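Local structure of leucyl aminopeptidase (5NTD) at residues Q207-Q210 with R211-A215; C321-L324 with T325-L329; G381-H384 with A385-L389. The protein probably removes leucine and related residues from the N-termini of peptides, as a metal-dependent aminopeptidase of the M17 family. One frame throughout, in Å; residues are numbered along the deposited sequence.

Overall arrangement
All three contacts join successive turns near the C-terminal end of a helix in the catalytic domain, so the backbone ladder recurs while the side-chain chemistry changes with place. Contact 1 is buried throughout, its centre about 8 Å from that of the chain, and has one polar flank with a bridging water and one apolar flank. Contact 2, on helix 314-328, is largely hydrophobic and touches contact 1 directly: Leu-208 packs on Leu-324 and Cys-321. Contact 3 lies farther out, its centre about 23 Å from that of the chain, and touches neither. Like contact 2 it is partly exposed at its last residues, and it mixes aromatic, amide and carboxylate groups where helix 374-387 runs out.

Contact 1 (Q207-Q210 with R211-A215); sequences QLCQ and RLVDA
Gln-210 and Asp-214, one turn apart near the end of helix 196-214, show how a single i to i+4 pair can be tight at the backbone and looser at the side chains. The tight part is the α-helical ladder. Asp-214 N donates to Gln-210 O over 2.8 Å in a nearly straight bond (165°), and Arg-211, Leu-212 and Val-213 donate one turn back in the same pattern to Gln-207, Leu-208 and Cys-209, the Arg-211 bond being the most bent. Val-213 packs closely onto this ladder, its CG2 lying 3.2 Å from Cys-209 O.

Outside the ladder, contact is sparser. The side chains of Gln-210 and Asp-214 lie side by side and point the same way, with amide and carboxylate planes 36° apart. Gln-210 CG, swung away from its own backbone N (chi1 -167°), approaches Asp-214 OD2 at 3.6 Å, but the polar ends are joined through a water. This accepts from Gln-210 NE2 at 2.8 Å and donates to Asp-214 OD2 at 3.0 Å. The same OD2 is hydrogen-bonded to His-163 ND1, while OD1 takes the backbone N of Ala-506, so the carboxylate is fixed at both oxygens. On the apolar flank Leu-208 CG reaches Leu-212 CD1 only at 4.2 Å, and Cys-209 SG is 4.5 Å from Val-213 CG2.

The remaining polar ends lead away from the turn: Gln-207 to Tyr-22, and the extended Arg-211 to Asn-164 and to Ser-18 of helix 6-20. Leu-208 and Cys-209 face helix 314-328, whereas Leu-212 rests on Ile-228 of helix 222-236, which places this buried turn among three helices.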
# COMPACT_ATOMS: atom_id res chain seq x y z
N GLN G 207 -37.89 -11.90 -3.99
CA GLN G 207 -38.02 -10.56 -3.41
C GLN G 207 -37.78 -10.52 -1.91
O GLN G 207 -37.20 -9.57 -1.40
CB GLN G 207 -39.34 -9.93 -3.73
CG GLN G 207 -39.45 -9.63 -5.21
CD GLN G 207 -40.79 -9.03 -5.60
OE1 GLN G 207 -41.79 -9.19 -4.87
NE2 GLN G 207 -40.83 -8.37 -6.74
N LEU G 208 -38.20 -11.55 -1.21
CA LEU G 208 -37.87 -11.66 0.23
C LEU G 208 -36.35 -11.79 0.39
O LEU G 208 -35.76 -11.18 1.26
CB LEU G 208 -38.56 -12.85 0.88
CG LEU G 208 -38.22 -13.09 2.34
CD1 LEU G 208 -38.54 -11.87 3.18
CD2 LEU G 208 -38.98 -14.29 2.87
N CYS G 209 -35.75 -12.63 -0.44
CA CYS G 209 -34.30 -12.84 -0.45
C CYS G 209 -33.60 -11.51 -0.70
O CYS G 209 -32.70 -11.10 0.05
CB CYS G 209 -33.93 -13.85 -1.49
SG CYS G 209 -32.16 -14.27 -1.52
N GLN G 210 -34.09 -10.80 -1.70
CA GLN G 210 -33.61 -9.45 -2.01
C GLN G 210 -33.71 -8.51 -0.82
O GLN G 210 -32.77 -7.76 -0.49
CB GLN G 210 -34.37 -8.87 -3.18
CG GLN G 210 -33.74 -7.64 -3.77
CD GLN G 210 -34.71 -6.89 -4.68
OE1 GLN G 210 -34.52 -6.83 -5.88
NE2 GLN G 210 -35.74 -6.29 -4.08
N ARG G 211 -34.83 -8.60 -0.13
CA ARG G 211 -35.11 -7.71 1.03
C ARG G 211 -34.11 -7.96 2.13
O ARG G 211 -33.55 -7.02 2.71
CB ARG G 211 -36.53 -7.95 1.54
CG ARG G 211 -36.97 -6.96 2.61
CD ARG G 211 -38.43 -7.14 3.02
NE ARG G 211 -38.77 -6.18 4.04
CZ ARG G 211 -38.97 -4.88 3.82
NH1 ARG G 211 -38.95 -4.38 2.59
NH2 ARG G 211 -39.17 -4.06 4.86
N LEU G 212 -33.91 -9.22 2.44
CA LEU G 212 -33.02 -9.62 3.54
C LEU G 212 -31.56 -9.18 3.25
O LEU G 212 -30.85 -8.70 4.12
CB LEU G 212 -33.08 -11.12 3.79
CG LEU G 212 -34.44 -11.67 4.26
CD1 LEU G 212 -34.44 -13.16 4.15
CD2 LEU G 212 -34.74 -11.26 5.69
N VAL G 213 -31.16 -9.35 2.00
CA VAL G 213 -29.80 -9.04 1.57
C VAL G 213 -29.56 -7.51 1.53
O VAL G 213 -28.58 -7.01 2.08
CB VAL G 213 -29.48 -9.72 0.23
CG1 VAL G 213 -28.08 -9.32 -0.25
CG2 VAL G 213 -29.53 -11.21 0.42
N ASP G 214 -30.50 -6.80 0.94
CA ASP G 214 -30.49 -5.31 0.89
C ASP G 214 -30.46 -4.69 2.29
O ASP G 214 -29.85 -3.67 2.51
CB ASP G 214 -31.74 -4.74 0.20
CG ASP G 214 -31.60 -4.65 -1.31
OD1 ASP G 214 -30.47 -4.60 -1.83
OD2 ASP G 214 -32.65 -4.68 -1.97
N ALA G 215 -31.16 -5.31 3.22
CA ALA G 215 -31.35 -4.72 4.55
C ALA G 215 -30.00 -4.51 5.18
O ALA G 215 -29.16 -5.40 5.17
CB ALA G 215 -32.22 -5.61 5.42
O HOH W 1 -35.49 -5.37 -1.49

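Contact 2 (C321-L324 with T325-L329); sequences CGFL and TAVRL
Leu-324 and Arg-328 form the shortest and straightest bond of this contact: Arg-328 N donates to Leu-324 O over 2.8 Å at 168°. Just behind it comes Thr-325 N to Cys-321 O at 2.9 Å, and Ala-326 and Val-327 add the corresponding bonds to Gly-322 and Phe-323. These four rungs are the regular α-helical pattern of the last turns of helix 314-328. Cys-321 O has a further partner in Ser-205 OG, which is also hydrogen-bonded to Thr-325 OG1, so Ser-205 of helix 196-214 binds both the Cys-321 carbonyl and the Thr-325 hydroxyl.

Farther out, the contact becomes apolar. Val-327 CG2 sits over one face of the Phe-323 ring in a CH-pi contact, 4.2 Å from the centroid and 26° off the ring normal. Its nearest ring atom is Phe-323 CE2, at 3.8 Å. With CG opposite the backbone N of Phe-323 (chi1 180°), the ring stands where the Val-327 methyl, one turn on, can reach its face; the two side chains cross at a slant. The methylenes of Arg-328 run past the carbonyl of Leu-324, CG coming within 3.6 Å of that oxygen.

Beyond the turn, Phe-323 meets Phe-238 edge-to-face and packs with Ala-326 on strand 334-344. Leu-324 packs on Tyr-232 and Leu-236 of helix 222-236, and Arg-328 touches Thr-204 of helix 196-214.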
# COMPACT_ATOMS: atom_id res chain seq x y z
N CYS G 321 -35.01 -18.87 1.62
CA CYS G 321 -36.13 -18.57 0.72
C CYS G 321 -36.44 -19.74 -0.21
O CYS G 321 -37.60 -19.97 -0.57
CB CYS G 321 -35.90 -17.29 -0.03
SG CYS G 321 -35.87 -15.82 1.06
N GLY G 322 -35.43 -20.47 -0.61
CA GLY G 322 -35.62 -21.69 -1.42
C GLY G 322 -36.42 -22.72 -0.62
O GLY G 322 -37.30 -23.40 -1.12
N PHE G 323 -36.06 -22.81 0.66
CA PHE G 323 -36.81 -23.62 1.64
C PHE G 323 -38.27 -23.16 1.70
O PHE G 323 -39.18 -23.98 1.67
CB PHE G 323 -36.17 -23.53 2.99
CG PHE G 323 -36.88 -24.32 4.05
CD1 PHE G 323 -36.51 -25.62 4.32
CD2 PHE G 323 -37.83 -23.73 4.85
CE1 PHE G 323 -37.09 -26.33 5.36
CE2 PHE G 323 -38.43 -24.43 5.89
CZ PHE G 323 -38.06 -25.73 6.15
N LEU G 324 -38.49 -21.87 1.84
CA LEU G 324 -39.88 -21.33 1.93
C LEU G 324 -40.68 -21.69 0.69
O LEU G 324 -41.84 -22.10 0.79
CB LEU G 324 -39.93 -19.82 2.11
CG LEU G 324 -39.44 -19.30 3.46
CD1 LEU G 324 -39.61 -17.78 3.49
CD2 LEU G 324 -40.17 -19.95 4.63
N THR G 325 -40.06 -21.57 -0.47
CA THR G 325 -40.75 -21.91 -1.70
C THR G 325 -41.15 -23.37 -1.71
O THR G 325 -42.27 -23.72 -2.09
CB THR G 325 -39.90 -21.61 -2.92
OG1 THR G 325 -39.70 -20.20 -2.96
CG2 THR G 325 -40.63 -22.04 -4.21
N ALA G 326 -40.23 -24.23 -1.31
CA ALA G 326 -40.49 -25.67 -1.26
C ALA G 326 -41.69 -25.96 -0.33
O ALA G 326 -42.51 -26.85 -0.63
CB ALA G 326 -39.29 -26.44 -0.79
N VAL G 327 -41.76 -25.25 0.80
CA VAL G 327 -42.87 -25.45 1.77
C VAL G 327 -44.17 -24.94 1.17
O VAL G 327 -45.20 -25.62 1.16
CB VAL G 327 -42.63 -24.76 3.10
CG1 VAL G 327 -43.87 -24.85 3.98
CG2 VAL G 327 -41.45 -25.40 3.80
N ARG G 328 -44.12 -23.74 0.64
CA ARG G 328 -45.32 -23.12 0.06
C ARG G 328 -45.88 -23.90 -1.14
O ARG G 328 -47.10 -24.02 -1.26
CB ARG G 328 -45.08 -21.68 -0.34
CG ARG G 328 -45.13 -20.75 0.85
CD ARG G 328 -44.65 -19.37 0.49
NE ARG G 328 -45.14 -18.38 1.45
CZ ARG G 328 -44.65 -17.14 1.60
NH1 ARG G 328 -43.65 -16.69 0.81
NH2 ARG G 328 -45.16 -16.34 2.52
N LEU G 329 -45.02 -24.41 -2.00
CA LEU G 329 -45.44 -25.23 -3.16
C LEU G 329 -45.51 -26.72 -2.88
O LEU G 329 -45.88 -27.49 -3.75
CB LEU G 329 -44.52 -25.03 -4.34
CG LEU G 329 -44.39 -23.56 -4.80
CD1 LEU G 329 -43.56 -23.50 -6.07
CD2 LEU G 329 -45.77 -22.93 -5.01

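Contact 3 (G381-H384 with A385-L389); sequences GVFH and ATNEL
Ala-385 opens the last turn of helix 374-387 by donating its N to Gly-381 O, a regular i to i+4 bond in an α-helix of the M17 catalytic domain. The helix begins directly after Glu-373, a manganese ligand, and here, at its far end, the hydrogen bonding becomes irregular. The methyl of Ala-385 packs on strand 283-291.

Thr-386 donates twice to Val-382 O, from N at 3.0 Å and from OG1 at 2.7 Å. The two donors arrive from opposite faces of the carbonyl plane. With chi1 at 54°, OG1 lies between the threonine's own N and carbonyl carbon and folds back onto the preceding turn.

At Asn-387 the helical bond to Phe-383 O is weak, bent to 120°. The side chain stacks as well: Asn-387 CB lies 3.8 Å from the Phe-383 ring centroid, over one face, and the amide plane is 25° from the ring plane, with Asn-387 CG 3.5 Å from Phe-383 CZ. Ser-484 holds both neighbours, through its N to Thr-386 OG1 and its OG to Asn-387 OD1. Asn-387 ND2 donates to Glu-388 OE1 at 2.8 Å, from the anti side but tilted out of the carboxylate plane.

Glu-388 restores a sound backbone bond, its N donating to His-384 O at 2.9 Å. Its side chain crosses the imidazole at about a right angle, and Glu-388 CB comes nearest, 3.6 Å from His-384 ND1, an atom hydrogen-bonded to Tyr-253 OH.

Leu-389 leaves helical geometry, and its side chain also crosses the imidazole at about a right angle, Leu-389 CD2 lying 3.8 Å from His-384 NE2.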
# COMPACT_ATOMS: atom_id res chain seq x y z
N GLY G 381 -21.94 -25.93 10.31
CA GLY G 381 -23.24 -26.09 9.63
C GLY G 381 -23.39 -27.44 8.92
O GLY G 381 -24.36 -28.14 9.13
N VAL G 382 -22.41 -27.80 8.13
CA VAL G 382 -22.48 -29.07 7.37
C VAL G 382 -22.29 -30.29 8.26
O VAL G 382 -22.89 -31.33 8.02
CB VAL G 382 -21.52 -29.16 6.17
CG1 VAL G 382 -21.78 -28.03 5.20
CG2 VAL G 382 -20.06 -29.17 6.60
N PHE G 383 -21.49 -30.15 9.31
CA PHE G 383 -21.37 -31.26 10.29
C PHE G 383 -22.71 -31.45 11.02
O PHE G 383 -23.18 -32.57 11.16
CB PHE G 383 -20.30 -31.08 11.33
CG PHE G 383 -20.10 -32.32 12.15
CD1 PHE G 383 -19.31 -33.37 11.67
CD2 PHE G 383 -20.73 -32.47 13.38
CE1 PHE G 383 -19.12 -34.54 12.44
CE2 PHE G 383 -20.54 -33.62 14.14
CZ PHE G 383 -19.74 -34.66 13.67
N HIS G 384 -23.30 -30.35 11.41
CA HIS G 384 -24.60 -30.40 12.04
C HIS G 384 -25.63 -31.13 11.14
O HIS G 384 -26.36 -32.03 11.58
CB HIS G 384 -25.12 -29.00 12.31
CG HIS G 384 -26.44 -28.99 13.01
ND1 HIS G 384 -26.58 -29.26 14.36
CD2 HIS G 384 -27.69 -28.74 12.54
CE1 HIS G 384 -27.85 -29.15 14.69
NE2 HIS G 384 -28.55 -28.84 13.61
N ALA G 385 -25.68 -30.73 9.88
CA ALA G 385 -26.64 -31.29 8.92
C ALA G 385 -26.40 -32.77 8.69
O ALA G 385 -27.34 -33.54 8.56
CB ALA G 385 -26.61 -30.55 7.60
N THR G 386 -25.15 -33.15 8.63
CA THR G 386 -24.79 -34.53 8.25
C THR G 386 -24.65 -35.48 9.44
O THR G 386 -24.50 -36.69 9.25
CB THR G 386 -23.49 -34.60 7.43
OG1 THR G 386 -22.44 -33.95 8.15
CG2 THR G 386 -23.70 -33.94 6.10
N ASN G 387 -24.69 -34.94 10.64
CA ASN G 387 -24.48 -35.75 11.84
C ASN G 387 -25.53 -35.64 12.93
O ASN G 387 -25.73 -36.59 13.67
CB ASN G 387 -23.15 -35.42 12.50
CG ASN G 387 -22.60 -36.58 13.34
OD1 ASN G 387 -22.11 -37.56 12.81
ND2 ASN G 387 -22.69 -36.44 14.66
N GLU G 388 -26.19 -34.51 13.04
CA GLU G 388 -27.02 -34.22 14.21
C GLU G 388 -28.51 -34.22 13.97
O GLU G 388 -29.28 -33.93 14.88
CB GLU G 388 -26.64 -32.88 14.81
CG GLU G 388 -25.18 -32.77 15.18
CD GLU G 388 -24.80 -33.66 16.32
OE1 GLU G 388 -23.81 -34.36 16.12
OE2 GLU G 388 -25.43 -33.65 17.43
N LEU G 389 -28.92 -34.49 12.75
CA LEU G 389 -30.38 -34.45 12.43
C LEU G 389 -31.01 -35.83 12.57
O LEU G 389 -30.32 -36.82 12.72
CB LEU G 389 -30.63 -33.89 11.01
CG LEU G 389 -30.05 -32.51 10.75
CD1 LEU G 389 -30.42 -32.05 9.35
CD2 LEU G 389 -30.52 -31.49 11.77